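Local coordinates for protein acinetobacter secreted protease CpaA (Acinetobacter nosocomialis M2, PDB 6O38) that is a secreted zinc metalloprotease, probably cutting protein substrates outside the cell, and forms a complex with the chaperone CpaB as a type II secretion substrate, at residues Ser104-Ile109 and Ala127-Pro133; Ser372-Asp376 and Ala565-Ser569. One frame throughout, in Å; residues are numbered along the deposited sequence.

Contact 1 of 2, residues Ser104-Ile109 and Ala127-Pro133; sequences SNYELI and AQTIALP
Glu107 and Ile130 face each other as a parallel bridge between strands 106-108 and 129-131, whose axes run in nearly the same direction, 21° apart, and approach to 4.8 Å. The pair forms one end of a small mixed sheet, 106-108 being one of its two edge strands within the chain, in a beta-sandwich of the StcE type. Between the two strands the chain passes through strand 116-121, whose Val119 touches Ile109 and Ile130 from the other layer. The main-chain bonds show the parallel pattern: Glu107 N reaches Thr129 O at 3.1 Å, while Glu107 O accepts from Ala131 N, so the main-chain N and O of Glu107 bond to the residues on either side of Ile130. Ala131 O then takes Ile109 N at 3.0 Å.

Tyr106, Leu108, Thr129 and Ala131 occupy one face. A chi1 of -176° puts Tyr106 CG anti to the backbone N, and the ring rises from this face, leaning forward along its own strand until its phenol end lies obliquely by Ala131, CZ standing 3.8 Å from its CB. The phenol oxygen also makes a weak hydrogen bond to Asp155. Leu108 approaches the same methyl through CD1, which lies 3.9 Å from Ala131 CB; one alanine methyl thus serves two larger neighbours. Thr129 OG1 is hydrogen-bonded to Asp153 OD1 on strand 152-154.

The other face holds Ile130 and Glu107. Ile109 CG1 comes against Ile130 CB at 4.1 Å, and Ile121 adds to this apolar patch beside Val119. Glu107 CB meets Ala127 CB at 4.1 Å, and its carboxylate is held at both oxygens, OE1 by Thr102 OG1 and OE2 by Thr101 N. Where the chains enter the pair, Gln128 N donates almost straight to Ser104 O, 3.1 Å away with 173° at the hydrogen.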
# COMPACT_ATOMS: atom_id res chain seq x y z
N SER A 104 20.42 -26.34 -27.11
CA SER A 104 21.52 -25.41 -27.33
C SER A 104 21.64 -24.43 -26.16
O SER A 104 21.02 -24.61 -25.10
CB SER A 104 21.34 -24.68 -28.66
OG SER A 104 20.30 -23.71 -28.56
N ASN A 105 22.44 -23.39 -26.34
CA ASN A 105 22.73 -22.43 -25.28
C ASN A 105 21.73 -21.28 -25.22
O ASN A 105 21.64 -20.62 -24.18
CB ASN A 105 24.14 -21.86 -25.45
CG ASN A 105 25.19 -22.71 -24.77
OD1 ASN A 105 24.97 -23.23 -23.67
ND2 ASN A 105 26.35 -22.85 -25.41
N TYR A 106 21.00 -21.01 -26.29
CA TYR A 106 20.07 -19.89 -26.32
C TYR A 106 18.89 -20.24 -27.21
O TYR A 106 19.08 -20.71 -28.34
CB TYR A 106 20.77 -18.62 -26.84
CG TYR A 106 19.91 -17.38 -26.82
CD1 TYR A 106 19.11 -17.05 -27.90
CD2 TYR A 106 19.92 -16.52 -25.73
CE1 TYR A 106 18.32 -15.91 -27.89
CE2 TYR A 106 19.14 -15.38 -25.71
CZ TYR A 106 18.35 -15.08 -26.80
OH TYR A 106 17.57 -13.94 -26.78
N GLU A 107 17.68 -20.02 -26.70
CA GLU A 107 16.47 -20.31 -27.46
C GLU A 107 15.40 -19.29 -27.11
O GLU A 107 15.08 -19.10 -25.93
CB GLU A 107 15.97 -21.73 -27.18
CG GLU A 107 14.70 -22.08 -27.94
CD GLU A 107 14.44 -23.58 -27.97
OE1 GLU A 107 15.30 -24.34 -27.49
OE2 GLU A 107 13.38 -23.99 -28.48
N LEU A 108 14.85 -18.64 -28.13
CA LEU A 108 13.69 -17.78 -27.95
C LEU A 108 12.42 -18.61 -27.84
O LEU A 108 12.21 -19.54 -28.62
CB LEU A 108 13.57 -16.79 -29.11
CG LEU A 108 12.43 -15.77 -28.99
CD1 LEU A 108 12.56 -14.96 -27.72
CD2 LEU A 108 12.40 -14.87 -30.20
N ILE A 109 11.58 -18.26 -26.88
CA ILE A 109 10.35 -19.01 -26.60
C ILE A 109 9.23 -18.38 -27.41
O ILE A 109 8.97 -17.18 -27.26
CB ILE A 109 10.02 -19.01 -25.11
CG1 ILE A 109 11.05 -19.83 -24.32
CG2 ILE A 109 8.62 -19.55 -24.87
CD1 ILE A 109 11.22 -21.24 -24.83
N ALA A 127 17.16 -25.83 -22.40
CA ALA A 127 18.06 -24.89 -23.04
C ALA A 127 18.80 -24.13 -21.96
O ALA A 127 18.26 -23.87 -20.88
CB ALA A 127 17.31 -23.91 -23.96
N GLN A 128 20.06 -23.78 -22.25
CA GLN A 128 20.89 -23.08 -21.27
C GLN A 128 20.26 -21.75 -20.86
O GLN A 128 20.17 -21.43 -19.67
CB GLN A 128 22.29 -22.86 -21.83
CG GLN A 128 23.24 -22.12 -20.90
CD GLN A 128 23.67 -22.96 -19.71
OE1 GLN A 128 24.28 -24.02 -19.88
NE2 GLN A 128 23.37 -22.50 -18.51
N THR A 129 19.81 -20.97 -21.84
CA THR A 129 19.19 -19.68 -21.59
C THR A 129 17.96 -19.55 -22.47
O THR A 129 18.06 -19.66 -23.69
CB THR A 129 20.16 -18.52 -21.86
OG1 THR A 129 21.36 -18.72 -21.10
CG2 THR A 129 19.53 -17.19 -21.47
N ILE A 130 16.81 -19.32 -21.85
CA ILE A 130 15.56 -19.08 -22.57
C ILE A 130 15.25 -17.60 -22.51
O ILE A 130 15.52 -16.92 -21.51
CB ILE A 130 14.40 -19.93 -22.01
CG1 ILE A 130 14.19 -19.64 -20.52
CG2 ILE A 130 14.66 -21.41 -22.24
CD1 ILE A 130 12.74 -19.75 -20.09
N ALA A 131 14.66 -17.08 -23.58
CA ALA A 131 14.35 -15.67 -23.70
C ALA A 131 12.85 -15.50 -23.93
O ALA A 131 12.28 -16.16 -24.80
CB ALA A 131 15.14 -15.02 -24.84
N LEU A 132 12.23 -14.64 -23.14
CA LEU A 132 10.84 -14.32 -23.40
C LEU A 132 10.74 -13.31 -24.54
O LEU A 132 11.55 -12.37 -24.60
CB LEU A 132 10.17 -13.76 -22.15
CG LEU A 132 10.09 -14.69 -20.93
CD1 LEU A 132 9.43 -13.98 -19.76
CD2 LEU A 132 9.33 -15.96 -21.28
N PRO A 133 9.79 -13.47 -25.45
CA PRO A 133 9.68 -12.52 -26.56
C PRO A 133 9.17 -11.18 -26.09
O PRO A 133 8.35 -11.08 -25.17
CB PRO A 133 8.68 -13.20 -27.50
CG PRO A 133 7.83 -14.03 -26.60
CD PRO A 133 8.75 -14.51 -25.51

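Contact 2 of 2, residues Ser372-Asp376 and Ala565-Ser569; sequences SYTID and AQKIS
Tyr373 lays its ring against Gln566, joining strand 373-376 to residues 565-569 of the last helix, 557-569, in a strand-on-helix packing, the two axes 7.3 Å apart and inclined by 44°. Tyr373 CB starts beside Ser569, 3.7 Å from OG, a hydroxyl that is turned back to Gln566 O of its own helix. Beyond it, chi1 of -52° sets CG anti to the carbonyl carbon and swings the ring toward the helix. Gln566 CB then stands over the ring centre, 3.4 Å from the centroid and 2° off the normal, a CH-pi contact. On the CD2 side the ring meets Ala565 CB at 4.0 Å; on the other, CE1 has Gln566 NE2 3.5 Å away, the amide plane turned obliquely to the ring. OH has only loose neighbours across the contact, NE2 and CD of Gln566.

Deeper in, Ile375 CG2 touches Ile568 CG2 at 3.9 Å. Leu504 abuts both isoleucines from helix 496-504, which carries the zinc ligands His498 and His502. Carbon contacts dominate and no hydrogen bond joins the two segments, so that between them helix and strand are probably held mainly by shape fit and dispersion.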
# COMPACT_ATOMS: atom_id res chain seq x y z
N SER A 372 11.14 15.84 12.65
CA SER A 372 9.90 16.28 12.03
C SER A 372 9.49 17.62 12.63
O SER A 372 9.78 17.91 13.80
CB SER A 372 8.77 15.26 12.22
OG SER A 372 8.42 15.12 13.59
N TYR A 373 8.81 18.43 11.82
CA TYR A 373 8.27 19.71 12.24
C TYR A 373 6.76 19.69 12.09
O TYR A 373 6.23 19.21 11.09
CB TYR A 373 8.87 20.86 11.43
CG TYR A 373 10.38 20.86 11.40
CD1 TYR A 373 11.11 21.38 12.46
CD2 TYR A 373 11.08 20.33 10.32
CE1 TYR A 373 12.50 21.38 12.44
CE2 TYR A 373 12.46 20.33 10.29
CZ TYR A 373 13.16 20.85 11.36
OH TYR A 373 14.54 20.85 11.34
N THR A 374 6.06 20.22 13.09
CA THR A 374 4.60 20.18 13.12
C THR A 374 4.04 21.40 12.42
O THR A 374 4.31 22.54 12.81
CB THR A 374 4.09 20.11 14.56
OG1 THR A 374 4.61 18.94 15.20
CG2 THR A 374 2.57 20.07 14.59
N ILE A 375 3.24 21.17 11.38
CA ILE A 375 2.57 22.23 10.64
C ILE A 375 1.11 22.24 11.08
O ILE A 375 0.35 21.32 10.78
CB ILE A 375 2.69 22.02 9.12
CG1 ILE A 375 4.17 22.02 8.70
CG2 ILE A 375 1.92 23.10 8.37
CD1 ILE A 375 4.38 21.77 7.23
N ASP A 376 0.72 23.29 11.80
CA ASP A 376 -0.64 23.40 12.30
C ASP A 376 -1.57 23.86 11.18
O ASP A 376 -1.27 24.82 10.46
CB ASP A 376 -0.71 24.39 13.47
CG ASP A 376 -0.08 23.83 14.73
OD1 ASP A 376 0.07 22.59 14.83
OD2 ASP A 376 0.26 24.63 15.63
N ALA A 565 9.83 22.65 5.42
CA ALA A 565 8.92 22.19 6.46
C ALA A 565 9.03 23.05 7.71
O ALA A 565 8.01 23.50 8.26
CB ALA A 565 9.20 20.72 6.79
N GLN A 566 10.25 23.30 8.19
CA GLN A 566 10.41 24.05 9.43
C GLN A 566 10.00 25.51 9.25
O GLN A 566 9.36 26.09 10.14
CB GLN A 566 11.86 23.96 9.92
CG GLN A 566 12.18 24.92 11.06
CD GLN A 566 13.63 24.88 11.48
OE1 GLN A 566 14.53 25.10 10.67
NE2 GLN A 566 13.87 24.59 12.75
N LYS A 567 10.36 26.11 8.12
CA LYS A 567 9.97 27.49 7.85
C LYS A 567 8.46 27.66 7.87
O LYS A 567 7.94 28.63 8.43
CB LYS A 567 10.56 27.95 6.52
CG LYS A 567 9.73 28.97 5.77
CD LYS A 567 10.27 29.17 4.36
CE LYS A 567 9.15 29.23 3.34
NZ LYS A 567 9.66 29.09 1.95
N ILE A 568 7.73 26.71 7.26
CA ILE A 568 6.28 26.79 7.26
C ILE A 568 5.72 26.54 8.66
O ILE A 568 4.76 27.19 9.08
CB ILE A 568 5.70 25.80 6.23
CG1 ILE A 568 6.02 26.26 4.81
CG2 ILE A 568 4.19 25.65 6.41
CD1 ILE A 568 5.72 25.24 3.75
N SER A 569 6.33 25.61 9.40
CA SER A 569 5.87 25.31 10.75
C SER A 569 6.00 26.51 11.69
O SER A 569 5.37 26.51 12.75
CB SER A 569 6.66 24.13 11.32
OG SER A 569 8.01 24.48 11.57

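Contact 1 comes first along the chain and closes before contact 2 opens. Their centres are 56 Å apart, nearest atoms about 43 Å, on opposite sides of the chain's centre. Contact 1 lies in an early beta-sandwich of the StcE repeats, within one small sheet and close in sequence. Contact 2 spans 188 intervening residues: its strand 367-381 pairs with 358-364 from the sandwich region and with 416-425 and 457-462 of the protease part, while its helix 557-569 is near the chain end. Contact 1 therefore belongs to a local sandwich, whereas contact 2 ties the C-terminal helix to the region bearing the zinc site.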